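Local structure of Ent-copalyl diphosphate synthase (Streptomyces platensis, 5BP8) at residues A[41-46]-A[237-242]; A[348-353]-A[402-407]; A[382-387]-A[411-416]. The protein is a bacterial terpene cyclase of the squalene-hopene cyclase family, a mainly alpha-helical protein made of a single chain. All coordinates share one frame; numbering follows the deposited sequence.

In the fold
Contact 1 stands apart, on the opposite side of the chain's centre from the other two: its centre lies 36 Å from that of contact 2 and 45 Å from that of contact 3. A bound sulfate marks its outer side. Contacts 2 and 3 are neighbours, 10 Å between centres, and share helix 402-416, whose first turn serves contact 2 and whose last turns serve contact 3. They also touch directly: Ala353 O meets Ala412 CB at 3.4 Å, and Thr349 O meets Leu384 CD2 at 3.5 Å. Helices 349-365, 370-386 and 402-416 thus pack as one bundle within the cyclase-family region, polar at contact 2 and greasy at contact 3.

Contact 1 of 3, residues A[41-46]-A[237-242]; sequences APWLDG and PGVAYL. With SO4 (sulfate ion), chain E.
Trp43 and Leu44 reach across from the loop between helices 31-40 and 47-57 to Val239 and Leu242 on the first turns of helix 237-249. The six-membered ring of Trp43 makes two of the three closest contacts: CZ3 meets Val239 CG1 at 3.9 Å, while CZ2 lies 3.9 Å from Leu242 CD1, both methyls approaching obliquely. With its CG anti to the backbone N (chi1 -179°), Leu44 extends toward the helix and shares Leu242 with Trp43, CD1 resting 3.9 Å from Leu242 CB. Leu44 CB also covers part of one face of the indole. Behind Leu242, Pro221 and Leu228 of helix 221-228 continue the apolar packing.

The other side of the loop is polar and much looser. Asp45 is exposed and makes no contact with 237-242, its side chain touching Gln246 further along the helix. Just beyond, Gly46 N donates to sulfate O1 (2.8 Å). His47 N and Arg48 N bind the same ion, probably from the crystallisation liquor. A type I turn from Ala41 to Leu44 presents the two apolar side chains; what follows is a classic anion site at a helix N-terminus.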
loop_
_atom_site.group_PDB
_atom_site.type_symbol
_atom_site.label_atom_id
_atom_site.label_comp_id
_atom_site.label_asym_id
_atom_site.label_seq_id
_atom_site.Cartn_x
_atom_site.Cartn_y
_atom_site.Cartn_z
ATOM N N ALA A 41 14.718 -17.054 -0.827
ATOM C CA ALA A 41 15.640 -16.816 -1.937
ATOM C C ALA A 41 17.055 -16.447 -1.479
ATOM O O ALA A 41 17.556 -15.382 -1.789
ATOM C CB ALA A 41 15.062 -15.766 -2.883
ATOM N N PRO A 42 17.694 -17.331 -0.702
ATOM C CA PRO A 42 19.049 -17.053 -0.221
ATOM C C PRO A 42 20.066 -17.009 -1.379
ATOM O O PRO A 42 21.144 -16.449 -1.208
ATOM C CB PRO A 42 19.333 -18.225 0.733
ATOM C CG PRO A 42 18.439 -19.317 0.249
ATOM C CD PRO A 42 17.217 -18.647 -0.269
ATOM N N TRP A 43 19.692 -17.552 -2.533
ATOM C CA TRP A 43 20.526 -17.509 -3.776
ATOM C C TRP A 43 20.671 -16.099 -4.364
ATOM O O TRP A 43 21.606 -15.795 -5.098
ATOM C CB TRP A 43 19.938 -18.468 -4.847
ATOM C CG TRP A 43 18.517 -18.142 -5.213
ATOM C CD1 TRP A 43 17.415 -18.727 -4.711
ATOM C CD2 TRP A 43 18.060 -17.137 -6.129
ATOM N NE1 TRP A 43 16.292 -18.150 -5.235
ATOM C CE2 TRP A 43 16.661 -17.152 -6.092
ATOM C CE3 TRP A 43 18.697 -16.205 -6.950
ATOM C CZ2 TRP A 43 15.878 -16.310 -6.880
ATOM C CZ3 TRP A 43 17.917 -15.346 -7.722
ATOM C CH2 TRP A 43 16.523 -15.406 -7.679
ATOM N N LEU A 44 19.732 -15.222 -4.020
ATOM C CA LEU A 44 19.652 -13.915 -4.626
ATOM C C LEU A 44 20.653 -12.929 -4.068
ATOM O O LEU A 44 20.854 -12.865 -2.854
ATOM C CB LEU A 44 18.226 -13.354 -4.388
ATOM C CG LEU A 44 17.901 -11.981 -4.957
ATOM C CD1 LEU A 44 17.921 -11.959 -6.460
ATOM C CD2 LEU A 44 16.507 -11.564 -4.455
ATOM N N ASP A 45 21.252 -12.143 -4.965
ATOM C CA ASP A 45 22.191 -11.084 -4.602
ATOM C C ASP A 45 21.570 -10.171 -3.533
ATOM O O ASP A 45 20.357 -9.913 -3.558
ATOM C CB ASP A 45 22.548 -10.241 -5.843
ATOM C CG ASP A 45 23.594 -10.909 -6.757
ATOM O OD1 ASP A 45 24.230 -11.903 -6.355
ATOM O OD2 ASP A 45 23.782 -10.411 -7.896
ATOM N N GLY A 46 22.397 -9.689 -2.607
ATOM C CA GLY A 46 21.928 -8.752 -1.568
ATOM C C GLY A 46 21.391 -9.465 -0.334
ATOM O O GLY A 46 20.796 -8.832 0.529
ATOM N N PRO A 237 12.929 -15.031 -16.427
ATOM C CA PRO A 237 12.568 -13.626 -16.247
ATOM C C PRO A 237 12.314 -13.249 -14.789
ATOM O O PRO A 237 12.690 -12.152 -14.362
ATOM C CB PRO A 237 11.299 -13.482 -17.093
ATOM C CG PRO A 237 11.478 -14.496 -18.173
ATOM C CD PRO A 237 12.179 -15.656 -17.538
ATOM N N GLY A 238 11.714 -14.145 -14.021
ATOM C CA GLY A 238 11.451 -13.843 -12.608
ATOM C C GLY A 238 12.715 -13.579 -11.819
ATOM O O GLY A 238 12.713 -12.805 -10.859
ATOM N N VAL A 239 13.800 -14.256 -12.194
ATOM C CA VAL A 239 15.084 -14.007 -11.580
ATOM C C VAL A 239 15.564 -12.590 -11.863
ATOM O O VAL A 239 16.076 -11.929 -10.964
ATOM C CB VAL A 239 16.137 -15.061 -12.010
ATOM C CG1 VAL A 239 17.517 -14.660 -11.521
ATOM C CG2 VAL A 239 15.763 -16.418 -11.439
ATOM N N ALA A 240 15.376 -12.101 -13.097
ATOM C CA ALA A 240 15.773 -10.758 -13.454
ATOM C C ALA A 240 14.945 -9.725 -12.687
ATOM O O ALA A 240 15.468 -8.683 -12.258
ATOM C CB ALA A 240 15.602 -10.531 -14.950
ATOM N N TYR A 241 13.650 -9.998 -12.533
ATOM C CA TYR A 241 12.809 -9.097 -11.724
ATOM C C TYR A 241 13.344 -8.986 -10.294
ATOM O O TYR A 241 13.569 -7.873 -9.803
ATOM C CB TYR A 241 11.391 -9.601 -11.745
ATOM C CG TYR A 241 10.448 -9.013 -10.723
ATOM C CD1 TYR A 241 9.872 -7.766 -10.901
ATOM C CD2 TYR A 241 10.073 -9.767 -9.602
ATOM C CE1 TYR A 241 8.966 -7.240 -9.943
ATOM C CE2 TYR A 241 9.171 -9.273 -8.682
ATOM C CZ TYR A 241 8.627 -8.029 -8.845
ATOM O OH TYR A 241 7.709 -7.604 -7.914
ATOM N N LEU A 242 13.583 -10.123 -9.637
ATOM C CA LEU A 242 14.109 -10.115 -8.260
ATOM C C LEU A 242 15.451 -9.393 -8.183
ATOM O O LEU A 242 15.676 -8.571 -7.270
ATOM C CB LEU A 242 14.212 -11.531 -7.693
ATOM C CG LEU A 242 12.869 -12.176 -7.392
ATOM C CD1 LEU A 242 13.054 -13.589 -6.859
ATOM C CD2 LEU A 242 12.085 -11.330 -6.396
HETATM S S SO4 E . 25.009 -11.634 -1.048
HETATM O O1 SO4 E . 24.949 -10.207 -1.530
HETATM O O2 SO4 E . 23.921 -12.392 -1.704
HETATM O O3 SO4 E . 26.320 -12.182 -1.446
HETATM O O4 SO4 E . 24.925 -11.597 0.431
#

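Contact 2 of 3, residues A[348-353]-A[402-407]; sequences STSTNA and PYYATA
Ser350 and Ala405 mark the closest backbone approach, 5.7 Å from CA to CA, where the first turns of helices 349-365 and 402-416 lie side by side and run in roughly the same direction. Small side chains at the interface permit this closeness. Thr349 OG1 comes to 4.3 Å from Ala405 CB, and Ser350 CB sits 3.8 Å from Tyr404 CE2, approaching the ring obliquely. Tyr404 gets there because its CG is anti to the backbone N (chi1 179°), which swings the phenol along the helix flank toward its neighbour.

Beyond the carbon contact, one water joins the hydroxyls: it donates to Ser350 OG at 2.7 Å and lies 2.6 Å from Tyr404 OH, in the plane of the ring. Ser350 OG has a second partner in Asp396 OD2, and Thr349 OG1 is bonded to Met395 O. The same Asp396 holds Ser348 OG, which is also the N-cap acceptor, taking Thr351 N at 3.0 Å as well as the Thr351 hydroxyl at 2.8 Å. His399 stacks on the Tyr404 ring, and Trp495 meets it at an angle. Within the other helix, Thr406 OG1 bonds back to Pro402 O (2.6 Å), arriving from the opposite face to Thr406 N.

The chemistry is therefore that of a buried polar seam: Asp396 fixes the serines of the 348-353 start, and the single water carries the link on to Tyr404.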
loop_
_atom_site.group_PDB
_atom_site.type_symbol
_atom_site.label_atom_id
_atom_site.label_comp_id
_atom_site.label_asym_id
_atom_site.label_seq_id
_atom_site.Cartn_x
_atom_site.Cartn_y
_atom_site.Cartn_z
ATOM N N SER A 348 -14.878 -0.222 0.382
ATOM C CA SER A 348 -13.909 0.838 0.515
ATOM C C SER A 348 -14.560 2.214 0.362
ATOM O O SER A 348 -15.216 2.499 -0.647
ATOM C CB SER A 348 -12.824 0.666 -0.533
ATOM O OG SER A 348 -12.003 1.812 -0.606
ATOM N N THR A 349 -14.353 3.077 1.344
ATOM C CA THR A 349 -14.854 4.463 1.273
ATOM C C THR A 349 -14.052 5.276 0.268
ATOM O O THR A 349 -14.637 6.016 -0.536
ATOM C CB THR A 349 -14.797 5.160 2.647
ATOM O OG1 THR A 349 -13.455 5.081 3.169
ATOM C CG2 THR A 349 -15.764 4.507 3.623
ATOM N N SER A 350 -12.717 5.098 0.248
ATOM C CA SER A 350 -11.859 5.854 -0.674
ATOM C C SER A 350 -12.170 5.469 -2.129
ATOM O O SER A 350 -12.128 6.318 -3.014
ATOM C CB SER A 350 -10.347 5.674 -0.360
ATOM O OG SER A 350 -9.914 4.391 -0.740
ATOM N N THR A 351 -12.471 4.202 -2.372
ATOM C CA THR A 351 -12.820 3.735 -3.715
ATOM C C THR A 351 -14.097 4.434 -4.217
ATOM O O THR A 351 -14.149 4.942 -5.341
ATOM C CB THR A 351 -12.985 2.218 -3.733
ATOM O OG1 THR A 351 -11.736 1.593 -3.379
ATOM C CG2 THR A 351 -13.447 1.691 -5.110
ATOM N N ASN A 352 -15.113 4.462 -3.371
ATOM C CA ASN A 352 -16.359 5.136 -3.729
ATOM C C ASN A 352 -16.178 6.624 -3.944
ATOM O O ASN A 352 -16.742 7.177 -4.895
ATOM C CB ASN A 352 -17.451 4.819 -2.721
ATOM C CG ASN A 352 -18.085 3.464 -2.980
ATOM O OD1 ASN A 352 -19.121 3.358 -3.680
ATOM N ND2 ASN A 352 -17.461 2.413 -2.468
ATOM N N ALA A 353 -15.370 7.272 -3.095
ATOM C CA ALA A 353 -14.946 8.657 -3.355
ATOM C C ALA A 353 -14.321 8.835 -4.733
ATOM O O ALA A 353 -14.676 9.778 -5.468
ATOM C CB ALA A 353 -13.989 9.159 -2.272
ATOM N N PRO A 402 -6.669 7.718 9.084
ATOM C CA PRO A 402 -7.942 8.393 8.822
ATOM C C PRO A 402 -7.766 9.680 8.021
ATOM O O PRO A 402 -8.765 10.223 7.471
ATOM C CB PRO A 402 -8.467 8.683 10.206
ATOM C CG PRO A 402 -7.273 8.811 11.066
ATOM C CD PRO A 402 -6.236 7.890 10.489
ATOM N N TYR A 403 -6.534 10.192 7.957
ATOM C CA TYR A 403 -6.267 11.418 7.197
ATOM C C TYR A 403 -6.399 11.170 5.704
ATOM O O TYR A 403 -6.916 12.037 4.983
ATOM C CB TYR A 403 -4.926 12.043 7.608
ATOM C CG TYR A 403 -4.978 12.341 9.088
ATOM C CD1 TYR A 403 -5.758 13.403 9.590
ATOM C CD2 TYR A 403 -4.339 11.518 10.004
ATOM C CE1 TYR A 403 -5.851 13.633 10.955
ATOM C CE2 TYR A 403 -4.425 11.752 11.362
ATOM C CZ TYR A 403 -5.183 12.799 11.835
ATOM O OH TYR A 403 -5.256 12.984 13.202
ATOM N N TYR A 404 -5.970 9.995 5.240
ATOM C CA TYR A 404 -6.189 9.608 3.831
ATOM C C TYR A 404 -7.679 9.502 3.524
ATOM O O TYR A 404 -8.178 10.140 2.560
ATOM C CB TYR A 404 -5.531 8.269 3.499
ATOM C CG TYR A 404 -5.753 7.821 2.073
ATOM C CD1 TYR A 404 -5.188 8.518 1.032
ATOM C CD2 TYR A 404 -6.525 6.703 1.774
ATOM C CE1 TYR A 404 -5.369 8.119 -0.281
ATOM C CE2 TYR A 404 -6.722 6.292 0.447
ATOM C CZ TYR A 404 -6.155 7.021 -0.570
ATOM O OH TYR A 404 -6.257 6.690 -1.899
ATOM N N ALA A 405 -8.377 8.683 4.313
ATOM C CA ALA A 405 -9.793 8.356 4.045
ATOM C C ALA A 405 -10.658 9.623 4.104
ATOM O O ALA A 405 -11.497 9.878 3.200
ATOM C CB ALA A 405 -10.292 7.319 5.024
ATOM N N THR A 406 -10.373 10.465 5.094
ATOM C CA THR A 406 -11.181 11.679 5.283
ATOM C C THR A 406 -10.949 12.685 4.151
ATOM O O THR A 406 -11.905 13.309 3.652
ATOM C CB THR A 406 -10.902 12.317 6.653
ATOM O OG1 THR A 406 -11.150 11.343 7.679
ATOM C CG2 THR A 406 -11.848 13.511 6.898
ATOM N N ALA A 407 -9.700 12.842 3.729
ATOM C CA ALA A 407 -9.405 13.703 2.600
ATOM C C ALA A 407 -10.086 13.191 1.341
ATOM O O ALA A 407 -10.742 13.994 0.633
ATOM C CB ALA A 407 -7.923 13.822 2.352
HETATM O O HOH W 1 -7.810 4.713 -2.364
#

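Contact 3 of 3, residues A[382-387]-A[411-416]; sequences DWLLDN and LALAEF
Leu413 is the centre of this contact, its forked end set against Leu384 and Leu385. Its CD1 meets Leu385 CD2 at 3.8 Å and also reaches Leu384 CB, 4.1 Å away; the second branch, CD2, lies 4.1 Å from Leu385 CG. Both methyls are thus engaged, and the side chains of Leu385 and Leu413 cross obliquely. Leu413 has CG anti to its carbonyl carbon (chi1 -75°), a placement that carries the fork out from helix 402-416 toward helix 370-386.

Leu384 points at the partner helix and makes its closest contact through CB, with CD1 lying further out beside Leu413 and Ala412. Leu385 starts out along the flank and brings its CD2 branch round to Leu413. Ala421, together with Ala424 and Val425 of helix 422-435, adds further apolar cover. The nearest CA atoms, of Leu384 and Leu413, are 8.0 Å apart, an ordinary spacing for leucine-packed helices.

At the end of helix 370-386, Asn387 folds back: ND2 donates to Trp383 O at 2.8 Å, almost straight at 172°, and also lies over one face of the Trp383 ring. Trp394 reaches Leu384 O with its indole N-H and packs on Leu413. The sequence from Trp383 to Trp394 fits the QW motif of terpene cyclases, in which a tryptophan ties one helix end to the next; here successive antiparallel helices pack as in the alpha-alpha barrels of this family.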
loop_
_atom_site.group_PDB
_atom_site.type_symbol
_atom_site.label_atom_id
_atom_site.label_comp_id
_atom_site.label_asym_id
_atom_site.label_seq_id
_atom_site.Cartn_x
_atom_site.Cartn_y
_atom_site.Cartn_z
ATOM N N ASP A 382 -25.106 9.525 -1.322
ATOM C CA ASP A 382 -25.857 8.929 -0.199
ATOM C C ASP A 382 -24.884 8.187 0.705
ATOM O O ASP A 382 -24.720 8.522 1.871
ATOM C CB ASP A 382 -26.895 7.879 -0.653
ATOM C CG ASP A 382 -27.610 7.195 0.542
ATOM O OD1 ASP A 382 -28.118 7.914 1.449
ATOM O OD2 ASP A 382 -27.652 5.939 0.590
ATOM N N TRP A 383 -24.256 7.180 0.110
ATOM C CA TRP A 383 -23.491 6.187 0.828
ATOM C C TRP A 383 -22.290 6.789 1.570
ATOM O O TRP A 383 -22.052 6.429 2.725
ATOM C CB TRP A 383 -23.029 5.112 -0.157
ATOM C CG TRP A 383 -22.427 3.943 0.477
ATOM C CD1 TRP A 383 -23.056 2.871 1.009
ATOM C CD2 TRP A 383 -21.025 3.722 0.654
ATOM N NE1 TRP A 383 -22.138 1.981 1.499
ATOM C CE2 TRP A 383 -20.879 2.490 1.304
ATOM C CE3 TRP A 383 -19.889 4.459 0.325
ATOM C CZ2 TRP A 383 -19.627 1.955 1.626
ATOM C CZ3 TRP A 383 -18.636 3.926 0.646
ATOM C CH2 TRP A 383 -18.528 2.700 1.296
ATOM N N LEU A 384 -21.538 7.675 0.920
ATOM C CA LEU A 384 -20.386 8.314 1.580
ATOM C C LEU A 384 -20.826 9.130 2.768
ATOM O O LEU A 384 -20.239 9.069 3.838
ATOM C CB LEU A 384 -19.605 9.204 0.627
ATOM C CG LEU A 384 -18.794 8.476 -0.447
ATOM C CD1 LEU A 384 -18.271 9.487 -1.438
ATOM C CD2 LEU A 384 -17.649 7.730 0.221
ATOM N N LEU A 385 -21.890 9.902 2.578
ATOM C CA LEU A 385 -22.484 10.627 3.687
ATOM C C LEU A 385 -22.929 9.730 4.843
ATOM O O LEU A 385 -22.654 10.047 6.000
ATOM C CB LEU A 385 -23.663 11.476 3.170
ATOM C CG LEU A 385 -23.188 12.535 2.172
ATOM C CD1 LEU A 385 -24.355 13.200 1.393
ATOM C CD2 LEU A 385 -22.370 13.571 2.916
ATOM N N ASP A 386 -23.558 8.603 4.539
ATOM C CA ASP A 386 -24.047 7.709 5.570
ATOM C C ASP A 386 -22.902 6.980 6.312
ATOM O O ASP A 386 -23.083 6.534 7.436
ATOM C CB ASP A 386 -25.005 6.686 4.953
ATOM C CG ASP A 386 -26.220 7.335 4.281
ATOM O OD1 ASP A 386 -26.946 6.599 3.581
ATOM O OD2 ASP A 386 -26.443 8.563 4.424
ATOM N N ASN A 387 -21.740 6.850 5.663
ATOM C CA ASN A 387 -20.593 6.167 6.266
ATOM C C ASN A 387 -19.575 7.068 6.954
ATOM O O ASN A 387 -18.559 6.565 7.458
ATOM C CB ASN A 387 -19.926 5.262 5.233
ATOM C CG ASN A 387 -20.709 3.983 5.037
ATOM O OD1 ASN A 387 -20.506 3.008 5.749
ATOM N ND2 ASN A 387 -21.642 3.994 4.099
ATOM N N LEU A 411 -13.162 15.537 -0.106
ATOM C CA LEU A 411 -12.811 16.263 -1.326
ATOM C C LEU A 411 -13.665 15.846 -2.516
ATOM O O LEU A 411 -13.974 16.678 -3.367
ATOM C CB LEU A 411 -11.328 16.091 -1.677
ATOM C CG LEU A 411 -10.397 16.858 -0.715
ATOM C CD1 LEU A 411 -8.946 16.435 -0.918
ATOM C CD2 LEU A 411 -10.604 18.365 -0.849
ATOM N N ALA A 412 -14.033 14.568 -2.574
ATOM C CA ALA A 412 -14.936 14.067 -3.602
ATOM C C ALA A 412 -16.326 14.690 -3.390
ATOM O O ALA A 412 -16.949 15.179 -4.348
ATOM C CB ALA A 412 -15.016 12.553 -3.530
ATOM N N LEU A 413 -16.799 14.659 -2.154
ATOM C CA LEU A 413 -18.113 15.245 -1.820
ATOM C C LEU A 413 -18.169 16.760 -2.005
ATOM O O LEU A 413 -19.232 17.304 -2.358
ATOM C CB LEU A 413 -18.522 14.888 -0.407
ATOM C CG LEU A 413 -19.010 13.459 -0.185
ATOM C CD1 LEU A 413 -18.965 13.164 1.309
ATOM C CD2 LEU A 413 -20.400 13.190 -0.745
ATOM N N ALA A 414 -17.063 17.450 -1.744
ATOM C CA ALA A 414 -17.004 18.903 -1.898
ATOM C C ALA A 414 -17.210 19.314 -3.363
ATOM O O ALA A 414 -17.940 20.258 -3.663
ATOM C CB ALA A 414 -15.683 19.446 -1.375
ATOM N N GLU A 415 -16.581 18.587 -4.266
ATOM C CA GLU A 415 -16.637 18.921 -5.673
ATOM C C GLU A 415 -17.875 18.332 -6.392
ATOM O O GLU A 415 -18.381 18.955 -7.342
ATOM C CB GLU A 415 -15.334 18.487 -6.372
ATOM C CG GLU A 415 -15.152 19.019 -7.801
ATOM C CD GLU A 415 -15.086 20.547 -7.923
ATOM O OE1 GLU A 415 -14.787 21.249 -6.930
ATOM O OE2 GLU A 415 -15.347 21.056 -9.050
ATOM N N PHE A 416 -18.363 17.161 -5.966
ATOM C CA PHE A 416 -19.398 16.435 -6.744
ATOM C C PHE A 416 -20.612 15.953 -5.965
ATOM O O PHE A 416 -21.448 15.263 -6.532
ATOM C CB PHE A 416 -18.769 15.223 -7.421
ATOM C CG PHE A 416 -17.683 15.583 -8.368
ATOM C CD1 PHE A 416 -17.973 16.256 -9.551
ATOM C CD2 PHE A 416 -16.366 15.300 -8.070
ATOM C CE1 PHE A 416 -16.965 16.613 -10.426
ATOM C CE2 PHE A 416 -15.363 15.658 -8.939
ATOM C CZ PHE A 416 -15.656 16.315 -10.116
#